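Probable ABC transporter extracellular-binding protein YckB (Bacillus subtilis, PDB 2IEE) probably serves as the extracellular solute-binding component of a binding-protein-dependent ABC transport system in the cell membrane. Local coordinates at residues A58-L63 against D234-K239; V51-E56 against K229-D234; T47-E52 against T105-S110. All blocks are in the same frame, centred on the assembly; numbering follows the deposited sequence.

All three contacts use helix 49-60, at successive levels along its length. Contacts 1 and 2 are close neighbours, with centres about 3 Å apart, and share Asp234. Arg60 of contact 1 forms a salt bridge with Glu230 of contact 2, with NH1 3.0 Å from OE2. Leu237 also packs on Val53 between them. Contact 3 lies at the start of the helix, with its centre about 9 Å from that of contact 2 and about 12 Å from that of contact 1. It is joined to contact 2 where Val53 CG1 meets Tyr107 CD2. The centres lie about 19, 16 and 8 Å from the chain centre, running inward toward strands 108-116 and 197-214, which probably link the lobes.

Contact 1. Residues A58-L63 against D234-K239; sequences AKRLGL and DGSLTK
Arg60 reaches across to Asp234 and Ser236 with the end of its guanidinium group. Its chain leaves with CG anti to the carbonyl carbon (chi1 -65°) and bends at chi2, which brings the flat group to Asp234 and Ser236. NH2 gives a hydrogen bond to Ser236 OG at 2.8 Å. The oxygen sits at the guanidinium edge, close to its plane. NH1 faces Asp234 OD2 at 3.3 Å in a weak salt bridge. That bond is bent, and the two planes are turned 64° apart. Asp234 also bonds within its own segment. Its OD1 accepts from Ser236 N at 2.8 Å, which makes an Asx turn, and from Ser236 OG at 2.5 Å. Ser236 OG therefore receives a bond from Arg60 and passes one to Asp234. NE forms a salt bridge with Glu56, and NH1 a shorter one with Glu230 than with Asp234. A leucine in place of Arg60 would probably leave these acidic groups without their shared positive mate and Ser236 OG without a donor. The contact lies at the surface. It ties the C-terminal end of helix 49-60, closed by a Schellman motif at Gly62, to the junction where helix 218-234 gives way to helix 236-244.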
ATOM      1  N   ALA A  58      13.419  -5.368 -12.614  1.00 20.22           N
ATOM      2  CA  ALA A  58      14.845  -5.137 -12.789  1.00 22.22           C
ATOM      3  C   ALA A  58      15.470  -6.341 -13.482  1.00 22.92           C
ATOM      4  O   ALA A  58      16.327  -6.194 -14.358  1.00 23.98           O
ATOM      5  CB  ALA A  58      15.509  -4.900 -11.438  1.00 19.67           C
ATOM      6  N   LYS A  59      15.032  -7.534 -13.094  1.00 22.82           N
ATOM      7  CA  LYS A  59      15.553  -8.756 -13.689  1.00 22.41           C
ATOM      8  C   LYS A  59      15.250  -8.763 -15.185  1.00 21.06           C
ATOM      9  O   LYS A  59      16.099  -9.134 -15.990  1.00 20.61           O
ATOM     10  CB  LYS A  59      14.935  -9.990 -13.021  1.00 22.69           C
ATOM     11  CG  LYS A  59      15.570 -11.301 -13.470  1.00 25.88           C
ATOM     12  CD  LYS A  59      14.862 -12.516 -12.891  1.00 28.20           C
ATOM     13  CE  LYS A  59      15.555 -13.801 -13.332  1.00 30.50           C
ATOM     14  NZ  LYS A  59      14.898 -15.022 -12.783  1.00 33.12           N
ATOM     15  N   ARG A  60      14.042  -8.340 -15.552  1.00 21.47           N
ATOM     16  CA  ARG A  60      13.650  -8.290 -16.956  1.00 22.60           C
ATOM     17  C   ARG A  60      14.630  -7.404 -17.719  1.00 23.41           C
ATOM     18  O   ARG A  60      14.834  -7.584 -18.920  1.00 24.66           O
ATOM     19  CB  ARG A  60      12.234  -7.712 -17.116  1.00 23.40           C
ATOM     20  CG  ARG A  60      11.111  -8.548 -16.508  1.00 25.99           C
ATOM     21  CD  ARG A  60      10.996  -9.922 -17.159  1.00 25.45           C
ATOM     22  NE  ARG A  60      10.044 -10.786 -16.459  1.00 25.50           N
ATOM     23  CZ  ARG A  60       8.735 -10.818 -16.693  1.00 24.22           C
ATOM     24  NH1 ARG A  60       8.203 -10.034 -17.620  1.00 22.76           N
ATOM     25  NH2 ARG A  60       7.958 -11.637 -15.996  1.00 21.89           N
ATOM     26  N   LEU A  61      15.229  -6.450 -17.008  1.00 22.17           N
ATOM     27  CA  LEU A  61      16.176  -5.512 -17.595  1.00 21.86           C
ATOM     28  C   LEU A  61      17.634  -5.911 -17.356  1.00 23.04           C
ATOM     29  O   LEU A  61      18.528  -5.071 -17.421  1.00 24.26           O
ATOM     30  CB  LEU A  61      15.923  -4.113 -17.027  1.00 20.37           C
ATOM     31  CG  LEU A  61      14.527  -3.545 -17.317  1.00 22.70           C
ATOM     32  CD1 LEU A  61      14.269  -2.313 -16.469  1.00 20.88           C
ATOM     33  CD2 LEU A  61      14.411  -3.220 -18.794  1.00 20.00           C
ATOM     34  N   GLY A  62      17.862  -7.193 -17.076  1.00 23.60           N
ATOM     35  CA  GLY A  62      19.208  -7.682 -16.835  1.00 21.91           C
ATOM     36  C   GLY A  62      19.901  -7.012 -15.664  1.00 22.75           C
ATOM     37  O   GLY A  62      21.125  -6.899 -15.644  1.00 22.07           O
ATOM     38  N   LEU A  63      19.128  -6.574 -14.676  1.00 22.02           N
ATOM     39  CA  LEU A  63      19.710  -5.900 -13.522  1.00 23.20           C
ATOM     40  C   LEU A  63      19.449  -6.597 -12.196  1.00 24.12           C
ATOM     41  O   LEU A  63      18.471  -7.325 -12.031  1.00 24.43           O
ATOM     42  CB  LEU A  63      19.174  -4.471 -13.411  1.00 23.94           C
ATOM     43  CG  LEU A  63      19.248  -3.529 -14.613  1.00 26.30           C
ATOM     44  CD1 LEU A  63      18.483  -2.253 -14.275  1.00 24.30           C
ATOM     45  CD2 LEU A  63      20.697  -3.226 -14.965  1.00 26.48           C
ATOM     46  N   ASP A 234       1.932 -10.549 -19.402  1.00 26.10           N
ATOM     47  CA  ASP A 234       2.086 -11.990 -19.223  1.00 25.05           C
ATOM     48  C   ASP A 234       1.544 -12.529 -17.902  1.00 24.25           C
ATOM     49  O   ASP A 234       1.702 -13.708 -17.599  1.00 24.81           O
ATOM     50  CB  ASP A 234       3.541 -12.424 -19.393  1.00 23.66           C
ATOM     51  CG  ASP A 234       4.449 -11.900 -18.302  1.00 25.04           C
ATOM     52  OD1 ASP A 234       3.959 -11.552 -17.206  1.00 25.13           O
ATOM     53  OD2 ASP A 234       5.672 -11.861 -18.547  1.00 25.49           O
ATOM     54  N   GLY A 235       0.905 -11.671 -17.116  1.00 24.32           N
ATOM     55  CA  GLY A 235       0.331 -12.125 -15.859  1.00 25.39           C
ATOM     56  C   GLY A 235       1.235 -12.147 -14.640  1.00 24.00           C
ATOM     57  O   GLY A 235       0.808 -12.572 -13.567  1.00 24.42           O
ATOM     58  N   SER A 236       2.476 -11.692 -14.793  1.00 22.11           N
ATOM     59  CA  SER A 236       3.421 -11.667 -13.681  1.00 20.94           C
ATOM     60  C   SER A 236       2.939 -10.776 -12.541  1.00 19.38           C
ATOM     61  O   SER A 236       3.059 -11.132 -11.370  1.00 17.63           O
ATOM     62  CB  SER A 236       4.790 -11.182 -14.161  1.00 21.01           C
ATOM     63  OG  SER A 236       5.303 -12.046 -15.156  1.00 24.16           O
ATOM     64  N   LEU A 237       2.403  -9.610 -12.880  1.00 18.64           N
ATOM     65  CA  LEU A 237       1.906  -8.699 -11.857  1.00 18.88           C
ATOM     66  C   LEU A 237       0.772  -9.351 -11.070  1.00 17.83           C
ATOM     67  O   LEU A 237       0.799  -9.392  -9.841  1.00 17.31           O
ATOM     68  CB  LEU A 237       1.416  -7.391 -12.488  1.00 18.54           C
ATOM     69  CG  LEU A 237       2.481  -6.398 -12.963  1.00 19.40           C
ATOM     70  CD1 LEU A 237       1.804  -5.161 -13.514  1.00 20.10           C
ATOM     71  CD2 LEU A 237       3.390  -6.016 -11.802  1.00 20.83           C
ATOM     72  N   THR A 238      -0.228  -9.862 -11.784  1.00 18.31           N
ATOM     73  CA  THR A 238      -1.364 -10.508 -11.136  1.00 17.55           C
ATOM     74  C   THR A 238      -0.878 -11.675 -10.285  1.00 17.46           C
ATOM     75  O   THR A 238      -1.364 -11.887  -9.176  1.00 17.02           O
ATOM     76  CB  THR A 238      -2.389 -11.019 -12.178  1.00 16.80           C
ATOM     77  OG1 THR A 238      -2.919  -9.906 -12.903  1.00 14.84           O
ATOM     78  CG2 THR A 238      -3.535 -11.751 -11.491  1.00 15.50           C
ATOM     79  N   LYS A 239       0.095 -12.416 -10.802  1.00 18.26           N
ATOM     80  CA  LYS A 239       0.652 -13.563 -10.090  1.00 19.83           C
ATOM     81  C   LYS A 239       1.263 -13.148  -8.756  1.00 17.19           C
ATOM     82  O   LYS A 239       1.004 -13.767  -7.722  1.00 16.59           O
ATOM     83  CB  LYS A 239       1.711 -14.252 -10.954  1.00 24.11           C
ATOM     84  CG  LYS A 239       2.339 -15.487 -10.320  1.00 29.52           C
ATOM     85  CD  LYS A 239       3.134 -16.271 -11.358  1.00 33.19           C
ATOM     86  CE  LYS A 239       3.630 -17.595 -10.806  1.00 35.87           C
ATOM     87  NZ  LYS A 239       4.258 -18.434 -11.866  1.00 39.50           N
TER

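Contact 2. Residues V51-E56 against K229-D234; sequences VEVVRE and KEMSKD
Glu52 OE2 is gripped by Arg55 NH1 of the same helix and by Thr47 OG1 just before it, next to Val53 and one turn before Glu56, the two residues that meet Met231. The salt bridge to Arg55 NH1 is 2.6 Å long. It takes no part in the contact between the helices. That contact rests on Met231, a selenomethionine, whose chain reaches from helix 218-234. The chain turns at its end (chi3 75°), which lays the CE methyl against Glu56. CE lies 3.5 Å from Glu56 CG and 3.6 Å from its CB, and the two side chains pass each other at a slant. Only the aliphatic part of Glu56 is used here. Its CG is anti to the backbone N (chi1 -177°), and the carboxylate bends off at chi2 to hold Arg60 through OE2. Val53 meets the same methyl from the preceding turn, more loosely, with CG1 4.4 Å from CE. Its carbonyl O lies 3.7 Å from CE. No hydrogen bond joins the two segments. Ala57 and Ser236 touch Met231, which is buried. This helix-against-helix packing through one long apolar side chain is consistent with the two-lobed type 2 periplasmic-binding-protein fold of family 3 solute-binding proteins.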
ATOM      1  N   VAL A  51       8.168  -4.995  -3.532  1.00 11.65           N
ATOM      2  CA  VAL A  51       9.574  -5.380  -3.573  1.00  9.94           C
ATOM      3  C   VAL A  51       9.794  -6.410  -4.680  1.00 10.93           C
ATOM      4  O   VAL A  51      10.721  -6.281  -5.480  1.00 11.65           O
ATOM      5  CB  VAL A  51      10.017  -5.965  -2.210  1.00 10.51           C
ATOM      6  CG1 VAL A  51      11.358  -6.657  -2.330  1.00  7.48           C
ATOM      7  CG2 VAL A  51      10.096  -4.853  -1.184  1.00  8.77           C
ATOM      8  N   GLU A  52       8.929  -7.418  -4.740  1.00 11.32           N
ATOM      9  CA  GLU A  52       9.068  -8.456  -5.752  1.00 11.92           C
ATOM     10  C   GLU A  52       8.783  -7.923  -7.148  1.00 11.94           C
ATOM     11  O   GLU A  52       9.402  -8.358  -8.116  1.00 13.82           O
ATOM     12  CB  GLU A  52       8.152  -9.650  -5.440  1.00 12.83           C
ATOM     13  CG  GLU A  52       8.469 -10.387  -4.134  1.00 14.38           C
ATOM     14  CD  GLU A  52       9.925 -10.826  -4.024  1.00 17.66           C
ATOM     15  OE1 GLU A  52      10.531 -11.184  -5.059  1.00 20.67           O
ATOM     16  OE2 GLU A  52      10.464 -10.827  -2.897  1.00 18.86           O
ATOM     17  N   VAL A  53       7.849  -6.983  -7.258  1.00 12.49           N
ATOM     18  CA  VAL A  53       7.523  -6.401  -8.555  1.00 12.06           C
ATOM     19  C   VAL A  53       8.749  -5.685  -9.113  1.00 12.45           C
ATOM     20  O   VAL A  53       9.077  -5.817 -10.286  1.00 14.34           O
ATOM     21  CB  VAL A  53       6.357  -5.384  -8.446  1.00 12.90           C
ATOM     22  CG1 VAL A  53       6.231  -4.597  -9.744  1.00  9.66           C
ATOM     23  CG2 VAL A  53       5.047  -6.121  -8.150  1.00 13.53           C
ATOM     24  N   VAL A  54       9.416  -4.915  -8.263  1.00 12.37           N
ATOM     25  CA  VAL A  54      10.609  -4.189  -8.671  1.00 12.19           C
ATOM     26  C   VAL A  54      11.739  -5.167  -9.006  1.00 12.43           C
ATOM     27  O   VAL A  54      12.402  -5.049 -10.039  1.00  9.00           O
ATOM     28  CB  VAL A  54      11.082  -3.243  -7.543  1.00 12.03           C
ATOM     29  CG1 VAL A  54      12.410  -2.609  -7.915  1.00 12.99           C
ATOM     30  CG2 VAL A  54      10.040  -2.169  -7.295  1.00 11.48           C
ATOM     31  N   ARG A  55      11.945  -6.138  -8.119  1.00 13.23           N
ATOM     32  CA  ARG A  55      12.990  -7.140  -8.289  1.00 15.69           C
ATOM     33  C   ARG A  55      12.882  -7.806  -9.658  1.00 16.68           C
ATOM     34  O   ARG A  55      13.860  -7.874 -10.408  1.00 16.88           O
ATOM     35  CB  ARG A  55      12.885  -8.179  -7.157  1.00 16.15           C
ATOM     36  CG  ARG A  55      13.877  -9.338  -7.204  1.00 20.59           C
ATOM     37  CD  ARG A  55      13.771 -10.189  -5.924  1.00 21.27           C
ATOM     38  NE  ARG A  55      14.513  -9.591  -4.813  1.00 22.04           N
ATOM     39  CZ  ARG A  55      14.116  -9.591  -3.545  1.00 22.41           C
ATOM     40  NH1 ARG A  55      12.969 -10.153  -3.194  1.00 19.94           N
ATOM     41  NH2 ARG A  55      14.884  -9.036  -2.618  1.00 27.76           N
ATOM     42  N   GLU A  56      11.684  -8.272  -9.987  1.00 16.18           N
ATOM     43  CA  GLU A  56      11.428  -8.941 -11.256  1.00 18.07           C
ATOM     44  C   GLU A  56      11.556  -7.979 -12.437  1.00 18.91           C
ATOM     45  O   GLU A  56      12.094  -8.337 -13.485  1.00 19.91           O
ATOM     46  CB  GLU A  56      10.028  -9.568 -11.230  1.00 19.32           C
ATOM     47  CG  GLU A  56       9.647 -10.364 -12.471  1.00 22.30           C
ATOM     48  CD  GLU A  56      10.554 -11.564 -12.696  1.00 25.04           C
ATOM     49  OE1 GLU A  56      11.071 -12.117 -11.703  1.00 25.32           O
ATOM     50  OE2 GLU A  56      10.740 -11.966 -13.865  1.00 28.14           O
ATOM     51  N   LYS A 229       5.154  -3.306 -18.237  1.00 18.32           N
ATOM     52  CA  LYS A 229       4.127  -3.577 -19.235  1.00 20.86           C
ATOM     53  C   LYS A 229       4.205  -5.040 -19.656  1.00 21.73           C
ATOM     54  O   LYS A 229       3.187  -5.705 -19.832  1.00 22.75           O
ATOM     55  CB  LYS A 229       4.325  -2.669 -20.457  1.00 23.76           C
ATOM     56  CG  LYS A 229       3.356  -2.935 -21.601  1.00 26.39           C
ATOM     57  CD  LYS A 229       3.507  -1.905 -22.716  1.00 31.23           C
ATOM     58  CE  LYS A 229       2.484  -2.135 -23.829  1.00 33.05           C
ATOM     59  NZ  LYS A 229       2.540  -1.073 -24.878  1.00 34.89           N
ATOM     60  N   GLU A 230       5.429  -5.529 -19.818  1.00 23.58           N
ATOM     61  CA  GLU A 230       5.673  -6.910 -20.202  1.00 25.80           C
ATOM     62  C   GLU A 230       5.125  -7.839 -19.118  1.00 26.00           C
ATOM     63  O   GLU A 230       4.562  -8.896 -19.414  1.00 24.42           O
ATOM     64  CB  GLU A 230       7.179  -7.127 -20.378  1.00 27.88           C
ATOM     65  CG  GLU A 230       7.593  -8.519 -20.804  1.00 33.05           C
ATOM     66  CD  GLU A 230       9.105  -8.649 -20.918  1.00 38.71           C
ATOM     67  OE1 GLU A 230       9.700  -7.979 -21.794  1.00 39.49           O
ATOM     68  OE2 GLU A 230       9.703  -9.412 -20.127  1.00 40.26           O
HETATM   69  N   MSE A 231       5.295  -7.429 -17.864  1.00 25.71           N
HETATM   70  CA  MSE A 231       4.828  -8.205 -16.719  1.00 25.90           C
HETATM   71  C   MSE A 231       3.309  -8.124 -16.625  1.00 26.81           C
HETATM   72  O   MSE A 231       2.634  -9.093 -16.265  1.00 25.65           O
HETATM   73  CB  MSE A 231       5.468  -7.673 -15.435  1.00 25.95           C
HETATM   74  CG  MSE A 231       6.935  -8.056 -15.272  1.00 25.55           C
HETATM   75 SE   MSE A 231       7.790  -7.099 -13.820  1.00 32.10          SE
HETATM   76  CE  MSE A 231       7.006  -8.060 -12.336  1.00 28.81           C
ATOM     77  N   SER A 232       2.776  -6.958 -16.967  1.00 27.52           N
ATOM     78  CA  SER A 232       1.344  -6.732 -16.941  1.00 29.10           C
ATOM     79  C   SER A 232       0.640  -7.617 -17.961  1.00 28.41           C
ATOM     80  O   SER A 232      -0.441  -8.150 -17.695  1.00 29.04           O
ATOM     81  CB  SER A 232       1.044  -5.267 -17.251  1.00 29.75           C
ATOM     82  OG  SER A 232      -0.353  -5.046 -17.276  1.00 33.20           O
ATOM     83  N   LYS A 233       1.264  -7.778 -19.124  1.00 27.41           N
ATOM     84  CA  LYS A 233       0.692  -8.580 -20.199  1.00 26.91           C
ATOM     85  C   LYS A 233       0.844 -10.090 -20.020  1.00 27.12           C
ATOM     86  O   LYS A 233      -0.031 -10.845 -20.445  1.00 28.84           O
ATOM     87  CB  LYS A 233       1.289  -8.149 -21.545  1.00 26.97           C
ATOM     88  CG  LYS A 233       1.089  -6.666 -21.845  1.00 27.85           C
ATOM     89  CD  LYS A 233       1.888  -6.187 -23.054  1.00 28.68           C
ATOM     90  CE  LYS A 233       1.249  -6.607 -24.366  1.00 30.63           C
ATOM     91  NZ  LYS A 233       1.925  -5.972 -25.541  1.00 31.67           N
ATOM     92  N   ASP A 234       1.932 -10.549 -19.402  1.00 26.10           N
ATOM     93  CA  ASP A 234       2.086 -11.990 -19.223  1.00 25.05           C
ATOM     94  C   ASP A 234       1.544 -12.529 -17.902  1.00 24.25           C
ATOM     95  O   ASP A 234       1.702 -13.708 -17.599  1.00 24.81           O
ATOM     96  CB  ASP A 234       3.541 -12.424 -19.393  1.00 23.66           C
ATOM     97  CG  ASP A 234       4.449 -11.900 -18.302  1.00 25.04           C
ATOM     98  OD1 ASP A 234       3.959 -11.552 -17.206  1.00 25.13           O
ATOM     99  OD2 ASP A 234       5.672 -11.861 -18.547  1.00 25.49           O
TER

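Contact 3. Residues T47-E52 against T105-S110; sequences TGYEVE and TPYKYS
Tyr107, Tyr49 and Glu50 carry this contact, and two hydroxyl hydrogen bonds run through it in opposite directions. Tyr107 OH donates to Glu50 OE2 at 2.5 Å. The acceptor uses its anti lone pair and sits at the edge of the phenol ring, in its plane. Carboxylate and ring planes are 67° apart, and the side chains cross at about a right angle. The Glu50 chain is extended, which lays its methylene beside the ring, with CG 3.6 Å from Tyr107 CE1. Tyr107 CG stands between its backbone N and carbonyl carbon (chi1 37°), and this turns the ring back toward the helix. In return, Tyr49 OH donates to the backbone O of Tyr107 at 2.7 Å. This bond lies in the carbonyl plane, with a C=O...donor angle of 155°. The rings also approach loosely, with Tyr49 CE2 4.4 Å from Tyr107 CD1. Tyr49 CE2 comes near Lys108 CB as well, at 4.3 Å, but the Lys108 amine goes elsewhere, to Asp90 and Gln209. Glu50 is buried, yet both its carboxylate oxygens are paired, since OE1 accepts from Asp90 N. Its place in the first turn of helix 49-60, after the N-cap Gly48, may favour the ionised form. Tyr107 and Lys108 also bond through their backbones to Gln209 of strand 197-214. The arrangement is consistent with the hinge side of a family 3 solute-binding protein, where a helix of one lobe meets the start of a strand running toward the other.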
ATOM      1  N   THR A  47      11.021  -8.770   1.306  1.00 12.94           N
ATOM      2  CA  THR A  47      10.132  -9.241   0.260  1.00 13.23           C
ATOM      3  C   THR A  47       8.850  -8.415   0.243  1.00 12.68           C
ATOM      4  O   THR A  47       8.848  -7.284   0.714  1.00 13.42           O
ATOM      5  CB  THR A  47       9.820 -10.748   0.470  1.00 12.86           C
ATOM      6  OG1 THR A  47       9.007 -11.232  -0.602  1.00 14.47           O
ATOM      7  CG2 THR A  47       9.121 -10.970   1.788  1.00 13.18           C
ATOM      8  N   GLY A  48       7.771  -8.964  -0.304  1.00 13.40           N
ATOM      9  CA  GLY A  48       6.524  -8.215  -0.362  1.00 13.09           C
ATOM     10  C   GLY A  48       6.131  -7.896  -1.795  1.00 13.37           C
ATOM     11  O   GLY A  48       6.986  -7.859  -2.684  1.00 12.05           O
ATOM     12  N   TYR A  49       4.844  -7.649  -2.025  1.00 12.72           N
ATOM     13  CA  TYR A  49       4.368  -7.364  -3.371  1.00 12.72           C
ATOM     14  C   TYR A  49       5.214  -6.372  -4.182  1.00 11.30           C
ATOM     15  O   TYR A  49       5.745  -6.727  -5.229  1.00 12.83           O
ATOM     16  CB  TYR A  49       2.917  -6.877  -3.335  1.00 11.16           C
ATOM     17  CG  TYR A  49       2.400  -6.503  -4.706  1.00 10.16           C
ATOM     18  CD1 TYR A  49       2.235  -7.467  -5.696  1.00  7.92           C
ATOM     19  CD2 TYR A  49       2.131  -5.180  -5.026  1.00  9.38           C
ATOM     20  CE1 TYR A  49       1.820  -7.118  -6.974  1.00  8.45           C
ATOM     21  CE2 TYR A  49       1.713  -4.817  -6.300  1.00 10.63           C
ATOM     22  CZ  TYR A  49       1.561  -5.787  -7.267  1.00  9.65           C
ATOM     23  OH  TYR A  49       1.156  -5.420  -8.526  1.00  9.25           O
ATOM     24  N   GLU A  50       5.335  -5.137  -3.700  1.00 13.38           N
ATOM     25  CA  GLU A  50       6.088  -4.112  -4.419  1.00 11.59           C
ATOM     26  C   GLU A  50       7.567  -4.454  -4.583  1.00  9.32           C
ATOM     27  O   GLU A  50       8.153  -4.233  -5.640  1.00  8.36           O
ATOM     28  CB  GLU A  50       5.928  -2.750  -3.723  1.00 12.10           C
ATOM     29  CG  GLU A  50       6.610  -1.604  -4.475  1.00 13.22           C
ATOM     30  CD  GLU A  50       6.295  -0.228  -3.909  1.00 13.92           C
ATOM     31  OE1 GLU A  50       5.901  -0.138  -2.731  1.00 15.44           O
ATOM     32  OE2 GLU A  50       6.461   0.767  -4.642  1.00 14.03           O
ATOM     33  N   VAL A  51       8.168  -4.995  -3.532  1.00 11.65           N
ATOM     34  CA  VAL A  51       9.574  -5.380  -3.573  1.00  9.94           C
ATOM     35  C   VAL A  51       9.794  -6.410  -4.680  1.00 10.93           C
ATOM     36  O   VAL A  51      10.721  -6.281  -5.480  1.00 11.65           O
ATOM     37  CB  VAL A  51      10.017  -5.965  -2.210  1.00 10.51           C
ATOM     38  CG1 VAL A  51      11.358  -6.657  -2.330  1.00  7.48           C
ATOM     39  CG2 VAL A  51      10.096  -4.853  -1.184  1.00  8.77           C
ATOM     40  N   GLU A  52       8.929  -7.418  -4.740  1.00 11.32           N
ATOM     41  CA  GLU A  52       9.068  -8.456  -5.752  1.00 11.92           C
ATOM     42  C   GLU A  52       8.783  -7.923  -7.148  1.00 11.94           C
ATOM     43  O   GLU A  52       9.402  -8.358  -8.116  1.00 13.82           O
ATOM     44  CB  GLU A  52       8.152  -9.650  -5.440  1.00 12.83           C
ATOM     45  CG  GLU A  52       8.469 -10.387  -4.134  1.00 14.38           C
ATOM     46  CD  GLU A  52       9.925 -10.826  -4.024  1.00 17.66           C
ATOM     47  OE1 GLU A  52      10.531 -11.184  -5.059  1.00 20.67           O
ATOM     48  OE2 GLU A  52      10.464 -10.827  -2.897  1.00 18.86           O
ATOM     49  N   THR A 105       4.544   3.510 -14.432  1.00 14.13           N
ATOM     50  CA  THR A 105       3.113   3.317 -14.562  1.00 14.08           C
ATOM     51  C   THR A 105       2.750   2.693 -13.214  1.00 13.12           C
ATOM     52  O   THR A 105       3.599   2.085 -12.564  1.00 13.41           O
ATOM     53  CB  THR A 105       2.776   2.347 -15.710  1.00 15.63           C
ATOM     54  OG1 THR A 105       3.660   1.221 -15.660  1.00 18.60           O
ATOM     55  CG2 THR A 105       2.924   3.048 -17.063  1.00 16.78           C
ATOM     56  N   PRO A 106       1.500   2.851 -12.764  1.00 12.04           N
ATOM     57  CA  PRO A 106       1.107   2.279 -11.473  1.00 12.76           C
ATOM     58  C   PRO A 106       1.026   0.751 -11.486  1.00 13.86           C
ATOM     59  O   PRO A 106       0.726   0.152 -12.516  1.00 13.26           O
ATOM     60  CB  PRO A 106      -0.262   2.909 -11.207  1.00 12.44           C
ATOM     61  CG  PRO A 106      -0.299   4.132 -12.120  1.00 14.50           C
ATOM     62  CD  PRO A 106       0.402   3.635 -13.351  1.00 11.51           C
ATOM     63  N   TYR A 107       1.310   0.127 -10.345  1.00 13.91           N
ATOM     64  CA  TYR A 107       1.209  -1.322 -10.244  1.00 15.53           C
ATOM     65  C   TYR A 107       0.296  -1.763  -9.094  1.00 16.64           C
ATOM     66  O   TYR A 107       0.245  -2.940  -8.735  1.00 19.39           O
ATOM     67  CB  TYR A 107       2.590  -1.988 -10.145  1.00 13.82           C
ATOM     68  CG  TYR A 107       3.650  -1.257  -9.354  1.00 16.21           C
ATOM     69  CD1 TYR A 107       3.580  -1.166  -7.970  1.00 15.87           C
ATOM     70  CD2 TYR A 107       4.767  -0.720  -9.992  1.00 16.61           C
ATOM     71  CE1 TYR A 107       4.597  -0.566  -7.235  1.00 16.56           C
ATOM     72  CE2 TYR A 107       5.796  -0.117  -9.267  1.00 14.79           C
ATOM     73  CZ  TYR A 107       5.703  -0.044  -7.888  1.00 16.57           C
ATOM     74  OH  TYR A 107       6.712   0.533  -7.152  1.00 13.19           O
ATOM     75  N   LYS A 108      -0.427  -0.804  -8.525  1.00 15.97           N
ATOM     76  CA  LYS A 108      -1.385  -1.082  -7.460  1.00 15.60           C
ATOM     77  C   LYS A 108      -2.424   0.028  -7.390  1.00 15.33           C
ATOM     78  O   LYS A 108      -2.086   1.209  -7.386  1.00 13.98           O
ATOM     79  CB  LYS A 108      -0.703  -1.237  -6.091  1.00 15.43           C
ATOM     80  CG  LYS A 108      -1.695  -1.549  -4.964  1.00 16.23           C
ATOM     81  CD  LYS A 108      -1.049  -2.262  -3.771  1.00 15.15           C
ATOM     82  CE  LYS A 108      -0.230  -1.318  -2.902  1.00 15.48           C
ATOM     83  NZ  LYS A 108      -1.076  -0.312  -2.210  1.00 10.27           N
ATOM     84  N   TYR A 109      -3.690  -0.371  -7.353  1.00 15.14           N
ATOM     85  CA  TYR A 109      -4.800   0.564  -7.264  1.00 14.89           C
ATOM     86  C   TYR A 109      -5.630   0.127  -6.065  1.00 15.23           C
ATOM     87  O   TYR A 109      -5.882  -1.062  -5.876  1.00 13.36           O
ATOM     88  CB  TYR A 109      -5.655   0.512  -8.532  1.00 13.82           C
ATOM     89  CG  TYR A 109      -4.903   0.845  -9.802  1.00 14.58           C
ATOM     90  CD1 TYR A 109      -4.000  -0.058 -10.359  1.00 15.06           C
ATOM     91  CD2 TYR A 109      -5.099   2.064 -10.449  1.00 16.15           C
ATOM     92  CE1 TYR A 109      -3.312   0.243 -11.535  1.00 17.85           C
ATOM     93  CE2 TYR A 109      -4.414   2.378 -11.626  1.00 16.26           C
ATOM     94  CZ  TYR A 109      -3.526   1.463 -12.160  1.00 18.15           C
ATOM     95  OH  TYR A 109      -2.852   1.763 -13.318  1.00 20.60           O
ATOM     96  N   SER A 110      -6.051   1.083  -5.251  1.00 13.67           N
ATOM     97  CA  SER A 110      -6.833   0.745  -4.083  1.00 13.46           C
ATOM     98  C   SER A 110      -7.652   1.951  -3.644  1.00 13.81           C
ATOM     99  O   SER A 110      -7.745   2.952  -4.360  1.00 14.66           O
ATOM    100  CB  SER A 110      -5.901   0.290  -2.954  1.00 12.31           C
ATOM    101  OG  SER A 110      -6.630  -0.247  -1.862  1.00 13.24           O
TER